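Local coordinates for aromatic amino acid beta-eliminating lyase/threonine aldolase (Exiguobacterium sibiricum, PDB 3LWS), which belongs to the beta-eliminating lyase family of pyridoxal-phosphate-dependent enzymes, which share the aminotransferase-like alpha/beta fold, at residues 78-83 with 111-116; 134-139 with 168-173. All coordinates share one frame; numbering follows the deposited sequence.

Interaction 1: residues 78-83 with 111-116; sequences ALRIWS and HPIETI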
ATOM      1  N   ALA A  78      -3.385  -4.075 -14.885  1.00 18.00           N
ATOM      2  CA  ALA A  78      -3.167  -3.792 -16.323  1.00 18.63           C
ATOM      3  C   ALA A  78      -3.710  -4.941 -17.170  1.00 18.99           C
ATOM      4  O   ALA A  78      -4.507  -4.722 -18.103  1.00 19.96           O
ATOM      5  CB  ALA A  78      -1.688  -3.583 -16.635  1.00 16.95           C
ATOM      6  N   LEU A  79      -3.275  -6.152 -16.823  1.00 18.89           N
ATOM      7  CA  LEU A  79      -3.642  -7.366 -17.581  1.00 18.78           C
ATOM      8  C   LEU A  79      -5.160  -7.591 -17.585  1.00 18.79           C
ATOM      9  O   LEU A  79      -5.761  -7.874 -18.642  1.00 18.05           O
ATOM     10  CB  LEU A  79      -2.904  -8.605 -17.054  1.00 18.78           C
ATOM     11  CG  LEU A  79      -1.384  -8.699 -17.295  1.00 25.22           C
ATOM     12  CD1 LEU A  79      -0.855 -10.051 -16.944  1.00 22.81           C
ATOM     13  CD2 LEU A  79      -1.047  -8.434 -18.692  1.00 21.29           C
ATOM     14  N   ARG A  80      -5.780  -7.411 -16.412  1.00 19.01           N
ATOM     15  CA  ARG A  80      -7.235  -7.505 -16.286  1.00 17.24           C
ATOM     16  C   ARG A  80      -7.963  -6.487 -17.163  1.00 18.62           C
ATOM     17  O   ARG A  80      -8.957  -6.834 -17.817  1.00 20.19           O
ATOM     18  CB  ARG A  80      -7.661  -7.362 -14.828  1.00 17.79           C
ATOM     19  CG  ARG A  80      -9.198  -7.387 -14.557  1.00 18.03           C
ATOM     20  CD  ARG A  80      -9.882  -8.605 -15.166  1.00 20.31           C
ATOM     21  NE  ARG A  80     -11.327  -8.499 -15.054  1.00 22.25           N
ATOM     22  CZ  ARG A  80     -12.036  -8.950 -14.023  1.00 19.21           C
ATOM     23  NH1 ARG A  80     -11.452  -9.524 -12.983  1.00 20.23           N
ATOM     24  NH2 ARG A  80     -13.352  -8.789 -14.017  1.00 21.07           N
ATOM     25  N   ILE A  81      -7.484  -5.248 -17.189  1.00 17.35           N
ATOM     26  CA  ILE A  81      -8.125  -4.227 -18.021  1.00 19.39           C
ATOM     27  C   ILE A  81      -8.063  -4.655 -19.479  1.00 19.23           C
ATOM     28  O   ILE A  81      -9.085  -4.721 -20.129  1.00 18.18           O
ATOM     29  CB  ILE A  81      -7.544  -2.847 -17.819  1.00 18.68           C
ATOM     30  CG1 ILE A  81      -7.824  -2.402 -16.379  1.00 18.28           C
ATOM     31  CG2 ILE A  81      -8.181  -1.807 -18.813  1.00 18.29           C
ATOM     32  CD1 ILE A  81      -6.830  -1.368 -15.842  1.00 17.24           C
ATOM     33  N   TRP A  82      -6.888  -5.007 -19.967  1.00 18.09           N
ATOM     34  CA  TRP A  82      -6.759  -5.477 -21.340  1.00 18.66           C
ATOM     35  C   TRP A  82      -7.544  -6.764 -21.610  1.00 18.98           C
ATOM     36  O   TRP A  82      -8.154  -6.876 -22.647  1.00 20.26           O
ATOM     37  CB  TRP A  82      -5.306  -5.667 -21.777  1.00 18.20           C
ATOM     38  CG  TRP A  82      -4.441  -4.410 -21.724  1.00 20.75           C
ATOM     39  CD1 TRP A  82      -3.207  -4.315 -21.138  1.00 19.68           C
ATOM     40  CD2 TRP A  82      -4.723  -3.099 -22.276  1.00 16.43           C
ATOM     41  NE1 TRP A  82      -2.708  -3.049 -21.290  1.00 17.72           N
ATOM     42  CE2 TRP A  82      -3.602  -2.288 -22.002  1.00 17.08           C
ATOM     43  CE3 TRP A  82      -5.791  -2.545 -23.007  1.00 19.74           C
ATOM     44  CZ2 TRP A  82      -3.547  -0.934 -22.375  1.00 19.74           C
ATOM     45  CZ3 TRP A  82      -5.721  -1.215 -23.390  1.00 19.48           C
ATOM     46  CH2 TRP A  82      -4.611  -0.423 -23.062  1.00 22.20           C
ATOM     47  N   SER A  83      -7.554  -7.703 -20.679  1.00 19.52           N
ATOM     48  CA  SER A  83      -8.353  -8.902 -20.832  1.00 19.56           C
ATOM     49  C   SER A  83      -9.831  -8.510 -21.026  1.00 21.07           C
ATOM     50  O   SER A  83     -10.477  -8.987 -21.955  1.00 20.05           O
ATOM     51  CB  SER A  83      -8.212  -9.808 -19.613  1.00 18.69           C
ATOM     52  OG  SER A  83      -9.122 -10.879 -19.652  1.00 19.42           O
ATOM     53  N   HIS A 111      -8.382 -13.040 -10.669  1.00 18.87           N
ATOM     54  CA  HIS A 111      -9.056 -12.814 -11.937  1.00 18.11           C
ATOM     55  C   HIS A 111      -9.176 -14.131 -12.707  1.00 20.96           C
ATOM     56  O   HIS A 111      -8.322 -15.016 -12.571  1.00 21.50           O
ATOM     57  CB  HIS A 111      -8.272 -11.793 -12.774  1.00 19.84           C
ATOM     58  CG  HIS A 111      -7.914 -10.566 -12.013  1.00 21.05           C
ATOM     59  ND1 HIS A 111      -8.755  -9.475 -11.922  1.00 19.95           N
ATOM     60  CD2 HIS A 111      -6.835 -10.282 -11.252  1.00 20.41           C
ATOM     61  CE1 HIS A 111      -8.198  -8.565 -11.152  1.00 21.18           C
ATOM     62  NE2 HIS A 111      -7.037  -9.035 -10.723  1.00 19.33           N
ATOM     63  N   PRO A 112     -10.248 -14.283 -13.519  1.00 22.33           N
ATOM     64  CA  PRO A 112     -10.395 -15.524 -14.270  1.00 23.61           C
ATOM     65  C   PRO A 112      -9.477 -15.452 -15.491  1.00 23.23           C
ATOM     66  O   PRO A 112      -9.938 -15.332 -16.614  1.00 25.72           O
ATOM     67  CB  PRO A 112     -11.895 -15.532 -14.631  1.00 24.70           C
ATOM     68  CG  PRO A 112     -12.280 -14.125 -14.696  1.00 25.71           C
ATOM     69  CD  PRO A 112     -11.431 -13.421 -13.651  1.00 23.88           C
ATOM     70  N   ILE A 113      -8.168 -15.482 -15.247  1.00 21.76           N
ATOM     71  CA  ILE A 113      -7.195 -15.290 -16.297  1.00 20.37           C
ATOM     72  C   ILE A 113      -6.169 -16.442 -16.337  1.00 21.82           C
ATOM     73  O   ILE A 113      -5.699 -16.952 -15.291  1.00 22.41           O
ATOM     74  CB  ILE A 113      -6.523 -13.896 -16.222  1.00 20.53           C
ATOM     75  CG1 ILE A 113      -7.549 -12.779 -16.476  1.00 22.11           C
ATOM     76  CG2 ILE A 113      -5.381 -13.807 -17.238  1.00 20.57           C
ATOM     77  CD1 ILE A 113      -7.041 -11.392 -16.284  1.00 18.91           C
ATOM     78  N   GLU A 114      -5.885 -16.888 -17.559  1.00 20.71           N
ATOM     79  CA  GLU A 114      -4.950 -17.999 -17.785  1.00 21.99           C
ATOM     80  C   GLU A 114      -3.730 -17.451 -18.488  1.00 20.12           C
ATOM     81  O   GLU A 114      -3.811 -16.445 -19.161  1.00 17.18           O
ATOM     82  CB  GLU A 114      -5.617 -19.104 -18.620  1.00 23.23           C
ATOM     83  CG  GLU A 114      -6.779 -19.742 -17.858  1.00 28.15           C
ATOM     84  CD  GLU A 114      -7.481 -20.887 -18.605  1.00 36.56           C
ATOM     85  OE1 GLU A 114      -7.338 -21.018 -19.854  1.00 36.45           O
ATOM     86  OE2 GLU A 114      -8.181 -21.670 -17.907  1.00 44.11           O
ATOM     87  N   THR A 115      -2.599 -18.123 -18.298  1.00 19.50           N
ATOM     88  CA  THR A 115      -1.340 -17.648 -18.818  1.00 20.71           C
ATOM     89  C   THR A 115      -0.665 -18.711 -19.697  1.00 20.71           C
ATOM     90  O   THR A 115      -0.652 -19.888 -19.340  1.00 24.54           O
ATOM     91  CB  THR A 115      -0.430 -17.176 -17.645  1.00 19.81           C
ATOM     92  OG1 THR A 115      -0.010 -18.293 -16.865  1.00 24.50           O
ATOM     93  CG2 THR A 115      -1.190 -16.251 -16.703  1.00 21.63           C
ATOM     94  N   ILE A 116      -0.186 -18.302 -20.860  1.00 20.98           N
ATOM     95  CA  ILE A 116       0.661 -19.136 -21.714  1.00 20.84           C
ATOM     96  C   ILE A 116       2.068 -18.685 -21.455  1.00 21.61           C
ATOM     97  O   ILE A 116       2.352 -17.486 -21.589  1.00 22.67           O
ATOM     98  CB  ILE A 116       0.370 -18.939 -23.211  1.00 18.51           C
ATOM     99  CG1 ILE A 116      -1.035 -19.443 -23.563  1.00 22.37           C
ATOM    100  CG2 ILE A 116       1.471 -19.611 -24.090  1.00 21.65           C
ATOM    101  CD1 ILE A 116      -1.507 -19.028 -24.941  1.00 21.21           C
TER
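R80 and H111 meet twice, once through polar atoms and once through carbon, and so illustrate how one arginine can engage a histidine ring from two directions. In the polar contact, NH1 of R80 donates to ND1 of H111 over 2.9 Å. The donor lies close to the imidazole plane, while ND1 is tilted somewhat from the guanidinium plane; the two flat groups stand almost perpendicular, 87° apart. Neighbours hold the other polar ends: R80 NE forms a salt bridge with D84 of the same helix, and H111 NE2 is hydrogen-bonded to the hydroxyl of Y233. With both ring nitrogens engaged, the rotation of the imidazole is probably fixed.

The second approach is a CH-pi contact. CB of R80 sits over one face of the H111 ring, 4.1 Å from its centroid. The bend at chi2 (53°) then turns the outer part of the arginine so that its guanidinium reaches the edge of the same ring. L110 of the second subunit also packs on H111, which places the histidine at the subunit interface.

Apolar packing centres on I113. Its extended side chain directs CD1 against the helix, 3.9 Å from CA of R80 and equally far from CB of S83, and CD1 also lies 4.1 Å from CD of R80. The S83 hydroxyl, beside this methyl group, bonds to the carbonyl of N88.

The backbone supplies the change of direction. H111 leaves the helical conformation after helix 106-110, and P112 centres an inverse gamma turn closed by a weak bond from I113 N to H111 O. This turn leads into strand 114-117, an edge strand of the mixed sheet within this chain, while H111 to I113, just before the strand, pack on helix 71-86, in the layered alpha/beta manner of the large domain of aminotransferase-like enzymes.

Interaction 2: residues 134-139 with 168-173; sequences PDIACL and RGIRLH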
ATOM      1  N   PRO A 134      -1.554 -17.865 -30.219  1.00 23.62           N
ATOM      2  CA  PRO A 134      -2.934 -17.733 -30.646  1.00 25.36           C
ATOM      3  C   PRO A 134      -3.498 -16.378 -30.185  1.00 25.56           C
ATOM      4  O   PRO A 134      -2.753 -15.543 -29.641  1.00 23.85           O
ATOM      5  CB  PRO A 134      -3.621 -18.879 -29.912  1.00 26.20           C
ATOM      6  CG  PRO A 134      -2.923 -18.937 -28.611  1.00 24.71           C
ATOM      7  CD  PRO A 134      -1.471 -18.678 -28.979  1.00 24.16           C
ATOM      8  N   ASP A 135      -4.781 -16.156 -30.472  1.00 25.65           N
ATOM      9  CA  ASP A 135      -5.499 -14.940 -30.068  1.00 24.32           C
ATOM     10  C   ASP A 135      -5.458 -14.862 -28.540  1.00 22.60           C
ATOM     11  O   ASP A 135      -5.977 -15.741 -27.836  1.00 21.86           O
ATOM     12  CB  ASP A 135      -6.961 -14.932 -30.567  1.00 25.02           C
ATOM     13  CG  ASP A 135      -7.114 -14.456 -32.028  1.00 30.12           C
ATOM     14  OD1 ASP A 135      -6.193 -13.822 -32.597  1.00 32.53           O
ATOM     15  OD2 ASP A 135      -8.201 -14.680 -32.609  1.00 27.92           O
ATOM     16  N   ILE A 136      -4.779 -13.841 -28.041  1.00 20.74           N
ATOM     17  CA  ILE A 136      -4.693 -13.565 -26.588  1.00 21.35           C
ATOM     18  C   ILE A 136      -5.011 -12.092 -26.344  1.00 20.53           C
ATOM     19  O   ILE A 136      -4.987 -11.306 -27.273  1.00 21.24           O
ATOM     20  CB  ILE A 136      -3.277 -13.938 -26.021  1.00 21.81           C
ATOM     21  CG1 ILE A 136      -2.182 -13.106 -26.685  1.00 22.38           C
ATOM     22  CG2 ILE A 136      -2.992 -15.409 -26.238  1.00 19.56           C
ATOM     23  CD1 ILE A 136      -0.815 -13.191 -26.024  1.00 22.21           C
ATOM     24  N   ALA A 137      -5.315 -11.731 -25.100  1.00 21.64           N
ATOM     25  CA  ALA A 137      -5.536 -10.323 -24.698  1.00 20.77           C
ATOM     26  C   ALA A 137      -4.252  -9.494 -24.667  1.00 22.38           C
ATOM     27  O   ALA A 137      -4.209  -8.374 -25.184  1.00 21.18           O
ATOM     28  CB  ALA A 137      -6.202 -10.256 -23.316  1.00 20.17           C
ATOM     29  N   CYS A 138      -3.207 -10.041 -24.032  1.00 22.11           N
ATOM     30  CA  CYS A 138      -2.005  -9.259 -23.733  1.00 20.90           C
ATOM     31  C   CYS A 138      -0.720 -10.078 -23.750  1.00 19.54           C
ATOM     32  O   CYS A 138      -0.714 -11.175 -23.198  1.00 19.42           O
ATOM     33  CB  CYS A 138      -2.141  -8.659 -22.361  1.00 21.31           C
ATOM     34  SG  CYS A 138      -0.835  -7.478 -21.978  1.00 22.43           S
ATOM     35  N   LEU A 139       0.318  -9.575 -24.429  1.00 18.10           N
ATOM     36  CA  LEU A 139       1.696 -10.064 -24.262  1.00 17.74           C
ATOM     37  C   LEU A 139       2.396  -9.073 -23.298  1.00 18.92           C
ATOM     38  O   LEU A 139       2.319  -7.857 -23.506  1.00 20.64           O
ATOM     39  CB  LEU A 139       2.432 -10.114 -25.581  1.00 18.28           C
ATOM     40  CG  LEU A 139       3.936 -10.430 -25.614  1.00 17.80           C
ATOM     41  CD1 LEU A 139       4.221 -11.811 -25.033  1.00 18.35           C
ATOM     42  CD2 LEU A 139       4.449 -10.334 -27.016  1.00 14.17           C
ATOM     43  N   ARG A 168      -2.045  -7.398 -34.959  1.00 31.13           N
ATOM     44  CA  ARG A 168      -2.870  -8.540 -34.539  1.00 30.71           C
ATOM     45  C   ARG A 168      -3.895  -8.292 -33.426  1.00 29.21           C
ATOM     46  O   ARG A 168      -4.595  -9.223 -33.010  1.00 29.84           O
ATOM     47  CB  ARG A 168      -1.960  -9.683 -34.098  1.00 31.66           C
ATOM     48  CG  ARG A 168      -1.758 -10.684 -35.163  1.00 38.85           C
ATOM     49  CD  ARG A 168      -1.102 -11.886 -34.593  1.00 44.78           C
ATOM     50  NE  ARG A 168      -2.028 -12.711 -33.823  1.00 45.78           N
ATOM     51  CZ  ARG A 168      -1.673 -13.779 -33.109  1.00 47.27           C
ATOM     52  NH1 ARG A 168      -0.394 -14.180 -33.028  1.00 47.63           N
ATOM     53  NH2 ARG A 168      -2.607 -14.452 -32.461  1.00 48.94           N
ATOM     54  N   GLY A 169      -3.962  -7.073 -32.917  1.00 26.59           N
ATOM     55  CA  GLY A 169      -4.913  -6.726 -31.855  1.00 26.95           C
ATOM     56  C   GLY A 169      -4.566  -7.175 -30.454  1.00 25.46           C
ATOM     57  O   GLY A 169      -5.407  -7.141 -29.598  1.00 25.60           O
ATOM     58  N   ILE A 170      -3.318  -7.592 -30.234  1.00 26.10           N
ATOM     59  CA  ILE A 170      -2.807  -7.995 -28.924  1.00 23.37           C
ATOM     60  C   ILE A 170      -2.250  -6.771 -28.198  1.00 22.62           C
ATOM     61  O   ILE A 170      -1.424  -6.070 -28.740  1.00 21.45           O
ATOM     62  CB  ILE A 170      -1.659  -9.047 -29.103  1.00 24.21           C
ATOM     63  CG1 ILE A 170      -2.239 -10.351 -29.689  1.00 21.64           C
ATOM     64  CG2 ILE A 170      -0.927  -9.264 -27.784  1.00 22.11           C
ATOM     65  CD1 ILE A 170      -1.301 -11.155 -30.457  1.00 21.05           C
ATOM     66  N   ARG A 171      -2.656  -6.534 -26.961  1.00 21.13           N
ATOM     67  CA  ARG A 171      -2.127  -5.403 -26.195  1.00 21.82           C
ATOM     68  C   ARG A 171      -0.721  -5.740 -25.714  1.00 21.20           C
ATOM     69  O   ARG A 171      -0.458  -6.882 -25.354  1.00 21.82           O
ATOM     70  CB  ARG A 171      -3.036  -5.072 -25.010  1.00 22.11           C
ATOM     71  CG  ARG A 171      -4.450  -4.616 -25.436  1.00 23.81           C
ATOM     72  CD  ARG A 171      -4.489  -3.218 -26.088  1.00 29.31           C
ATOM     73  NE  ARG A 171      -5.870  -2.914 -26.469  1.00 32.31           N
ATOM     74  CZ  ARG A 171      -6.501  -3.366 -27.561  1.00 37.07           C
ATOM     75  NH1 ARG A 171      -5.896  -4.121 -28.482  1.00 37.06           N
ATOM     76  NH2 ARG A 171      -7.778  -3.061 -27.729  1.00 36.23           N
ATOM     77  N   LEU A 172       0.193  -4.776 -25.757  1.00 21.53           N
ATOM     78  CA  LEU A 172       1.572  -5.018 -25.337  1.00 21.43           C
ATOM     79  C   LEU A 172       1.877  -4.247 -24.074  1.00 20.76           C
ATOM     80  O   LEU A 172       1.816  -3.001 -24.031  1.00 20.05           O
ATOM     81  CB  LEU A 172       2.546  -4.693 -26.454  1.00 22.80           C
ATOM     82  CG  LEU A 172       3.942  -5.260 -26.355  1.00 24.05           C
ATOM     83  CD1 LEU A 172       3.924  -6.752 -26.322  1.00 21.92           C
ATOM     84  CD2 LEU A 172       4.748  -4.735 -27.553  1.00 25.00           C
ATOM     85  N   HIS A 173       2.178  -5.000 -23.022  1.00 18.84           N
ATOM     86  CA  HIS A 173       2.447  -4.409 -21.726  1.00 18.35           C
ATOM     87  C   HIS A 173       3.915  -4.531 -21.352  1.00 19.15           C
ATOM     88  O   HIS A 173       4.514  -5.594 -21.521  1.00 18.63           O
ATOM     89  CB  HIS A 173       1.600  -5.045 -20.640  1.00 19.07           C
ATOM     90  CG  HIS A 173       1.933  -4.536 -19.267  1.00 16.39           C
ATOM     91  ND1 HIS A 173       1.494  -3.309 -18.808  1.00 17.54           N
ATOM     92  CD2 HIS A 173       2.759  -5.025 -18.312  1.00 20.07           C
ATOM     93  CE1 HIS A 173       1.978  -3.109 -17.591  1.00 20.43           C
ATOM     94  NE2 HIS A 173       2.758  -4.132 -17.271  1.00 19.09           N
TER
HETATM   95  O   HOH W   1      -6.794  -9.074 -28.489  1.00 44.42           O
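L139 and L172 both carry CG anti to the backbone N (chi1 173° and -162°), which lays the two side chains alongside each other, pointing the same way, with CD2 of L139 3.7 Å from CD1 of L172. They belong to adjacent parallel strands of a beta-alpha-beta unit, and C165 of the connecting helix 155-167 packs on both. C138 and R171 point to the opposite face of the sheet, toward helix 71-86, where the R171 guanidinium finds a salt-bridge partner in E85.

Three backbone hydrogen bonds set the register. R171 is gripped at both ends, its N donating to A137 O and its O accepting from L139 N, each over 3.0 Å. H173 N then donates to L139 O in a nearly straight bond (174°).

Before the strands proper, I170 forks between two partners: CG1 lies 4.1 Å from CG1 of I136, and CG2 approaches CB of L139. CD1 of I170 covers one face of the R168 guanidinium. That group makes a long salt bridge from NH2 to OD1 of D135, while its NH1 bonds to the carbonyl of L133.

G169, with positive phi, ends helix 155-167 in a Schellman motif, and one water ties this turn to the other segment, donating to G169 O at 2.6 Å and to I136 O at 3.1 Å.

How the interactions relate
Followed from the N terminus, the first of the four segments lies on helix 71-86; the chain then passes strand 90-93 and two short helices and returns at residues 111-116, where interaction 1 closes its loop. Interaction 2 opens only afterwards, at residues 134-139, and closes at 168-173 after the helical crossover. The loops therefore follow in series, neither nested nor crossed. In space they meet, their centres about 11 Å apart, because helix 71-86 lies across the sheet: L79 CD2 touches C138 SG at 3.4 Å, and W82 packs on R171. One helix thus ties the turn before edge strand 114-117 to the inner pair 138-142 and 171-176; strand 90-93 lies between that edge strand and 138-142.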